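Local coordinates for hypothetical protein Rv0793 (Mycobacterium tuberculosis, PDB 1Y0H) that is a homodimer and putative monooxygenase that might take part in antibiotic biosynthesis or scavenge reactive oxygen species, at residues A[60-65]-A[91-96]. Residues are numbered along the deposited sequence; the frame is centred on the assembly and turned at random.
Sequences RSRIAL and VTVLAP
Arg62 and Leu65, in the first turn of helix 62-69, reach across to Val93 on strand 90-96, and the backbones stay well apart: the nearest pair of CA atoms, those of Arg62 and Ala95, are 9.5 Å from each other. Val93 points its side chain toward the helix and meets both partners. Leu65 CD2 faces its two methyls almost equally, 4.3 Å from Val93 CG2 and 4.4 Å from Val93 CG1, a loose apolar touch; the CB of Leu65 also heads toward the strand, and its side chain goes on to pack against Val6 and Val8 of the adjoining strand 6-12 and Tyr59 of strand 53-59. Val93 CG1 is also 4.5 Å from Arg62 NH1, oblique to the guanidinium plane. Arg62 gets there by its length: CG is anti to the backbone N (chi1 173°), and a bend at chi2 of 62° helps bring the end of the chain closer to the strand than its start. Asp66, one turn on, holds the NE side of the group through a salt bridge. Ser61 caps the helix from just before its first turn, its OG accepting from Ala64 N at 2.9 Å. In this ferredoxin-like fold the contact sets the start of a helix over an outermost strand of this chain's sheet; Leu94, Ala95 and Pro96 continue that sheet into the second subunit. With just 83 Å² buried and no polar bond between the segments, this is light van der Waals packing: the arginine only brushes Val93, while its charge is probably balanced by Asp66, with Arg69 close by.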
loop_
_atom_site.group_PDB
_atom_site.type_symbol
_atom_site.label_atom_id
_atom_site.label_comp_id
_atom_site.label_asym_id
_atom_site.label_seq_id
_atom_site.Cartn_x
_atom_site.Cartn_y
_atom_site.Cartn_z
ATOM N N ARG A 60 -3.542 -1.893 14.522
ATOM C CA ARG A 60 -2.822 -2.684 15.505
ATOM C C ARG A 60 -3.345 -4.121 15.575
ATOM O O ARG A 60 -2.648 -5.011 16.052
ATOM C CB ARG A 60 -2.871 -1.998 16.875
ATOM C CG ARG A 60 -2.350 -0.558 16.803
ATOM C CD ARG A 60 -1.849 0.013 18.128
ATOM N NE ARG A 60 -0.785 0.987 17.856
ATOM C CZ ARG A 60 -0.979 2.269 17.549
ATOM N NH1 ARG A 60 -2.202 2.780 17.489
ATOM N NH2 ARG A 60 0.065 3.049 17.307
ATOM N N SER A 61 -4.566 -4.337 15.090
ATOM C CA SER A 61 -5.196 -5.669 15.109
ATOM C C SER A 61 -6.327 -5.689 14.093
ATOM O O SER A 61 -6.791 -4.634 13.662
ATOM C CB SER A 61 -5.764 -5.979 16.505
ATOM O OG SER A 61 -6.895 -5.167 16.801
ATOM N N ARG A 62 -6.775 -6.885 13.709
ATOM C CA ARG A 62 -7.963 -6.989 12.872
ATOM C C ARG A 62 -9.193 -6.433 13.592
ATOM O O ARG A 62 -10.076 -5.839 12.956
ATOM C CB ARG A 62 -8.210 -8.434 12.424
ATOM C CG ARG A 62 -9.517 -8.629 11.688
ATOM C CD ARG A 62 -9.578 -7.820 10.381
ATOM N NE ARG A 62 -10.951 -7.756 9.879
ATOM C CZ ARG A 62 -11.375 -8.366 8.772
ATOM N NH1 ARG A 62 -10.528 -9.075 8.027
ATOM N NH2 ARG A 62 -12.645 -8.257 8.404
ATOM N N ILE A 63 -9.246 -6.632 14.913
ATOM C CA ILE A 63 -10.312 -6.086 15.752
ATOM C C ILE A 63 -10.391 -4.563 15.574
ATOM O O ILE A 63 -11.471 -4.014 15.456
ATOM C CB ILE A 63 -10.100 -6.448 17.232
ATOM C CG1 ILE A 63 -10.299 -7.961 17.415
ATOM C CG2 ILE A 63 -11.038 -5.679 18.146
ATOM C CD1 ILE A 63 -9.478 -8.531 18.539
ATOM N N ALA A 64 -9.230 -3.913 15.534
ATOM C CA ALA A 64 -9.152 -2.460 15.348
ATOM C C ALA A 64 -9.699 -2.026 13.995
ATOM O O ALA A 64 -10.328 -0.974 13.895
ATOM C CB ALA A 64 -7.711 -1.962 15.525
ATOM N N LEU A 65 -9.439 -2.830 12.965
ATOM C CA LEU A 65 -9.995 -2.573 11.625
ATOM C C LEU A 65 -11.514 -2.710 11.666
ATOM O O LEU A 65 -12.223 -1.939 11.045
ATOM C CB LEU A 65 -9.392 -3.525 10.587
ATOM C CG LEU A 65 -9.986 -3.460 9.183
ATOM C CD1 LEU A 65 -9.819 -2.043 8.651
ATOM C CD2 LEU A 65 -9.316 -4.482 8.272
ATOM N N VAL A 91 -10.331 -2.417 -2.558
ATOM C CA VAL A 91 -9.826 -2.576 -1.194
ATOM C C VAL A 91 -9.122 -3.908 -1.041
ATOM O O VAL A 91 -9.686 -4.949 -1.361
ATOM C CB VAL A 91 -10.971 -2.486 -0.142
ATOM C CG1 VAL A 91 -10.464 -2.794 1.264
ATOM C CG2 VAL A 91 -11.632 -1.118 -0.179
ATOM N N THR A 92 -7.890 -3.859 -0.545
ATOM C CA THR A 92 -7.148 -5.073 -0.224
ATOM C C THR A 92 -6.741 -5.078 1.227
ATOM O O THR A 92 -6.105 -4.144 1.707
ATOM C CB THR A 92 -5.900 -5.204 -1.114
ATOM O OG1 THR A 92 -6.300 -5.138 -2.487
ATOM C CG2 THR A 92 -5.188 -6.531 -0.860
ATOM N N VAL A 93 -7.112 -6.144 1.932
ATOM C CA VAL A 93 -6.650 -6.309 3.309
ATOM C C VAL A 93 -5.367 -7.123 3.295
ATOM O O VAL A 93 -5.279 -8.125 2.578
ATOM C CB VAL A 93 -7.738 -6.948 4.198
ATOM C CG1 VAL A 93 -7.212 -7.228 5.619
ATOM C CG2 VAL A 93 -8.976 -6.045 4.229
ATOM N N LEU A 94 -4.385 -6.681 4.080
ATOM C CA LEU A 94 -3.034 -7.234 4.054
ATOM C C LEU A 94 -2.568 -7.756 5.407
ATOM O O LEU A 94 -2.780 -7.114 6.439
ATOM C CB LEU A 94 -2.042 -6.182 3.561
ATOM C CG LEU A 94 -2.288 -5.531 2.193
ATOM C CD1 LEU A 94 -1.345 -4.342 2.030
ATOM C CD2 LEU A 94 -2.076 -6.538 1.074
ATOM N N ALA A 95 -1.921 -8.917 5.378
ATOM C CA ALA A 95 -1.281 -9.488 6.565
ATOM C C ALA A 95 0.228 -9.297 6.458
ATOM O O ALA A 95 0.829 -9.731 5.475
ATOM C CB ALA A 95 -1.625 -10.972 6.691
ATOM N N PRO A 96 0.846 -8.627 7.452
ATOM C CA PRO A 96 2.290 -8.405 7.409
ATOM C C PRO A 96 3.058 -9.710 7.360
ATOM O O PRO A 96 2.684 -10.673 8.032
ATOM C CB PRO A 96 2.586 -7.666 8.717
ATOM C CG PRO A 96 1.300 -7.079 9.146
ATOM C CD PRO A 96 0.227 -8.013 8.641
#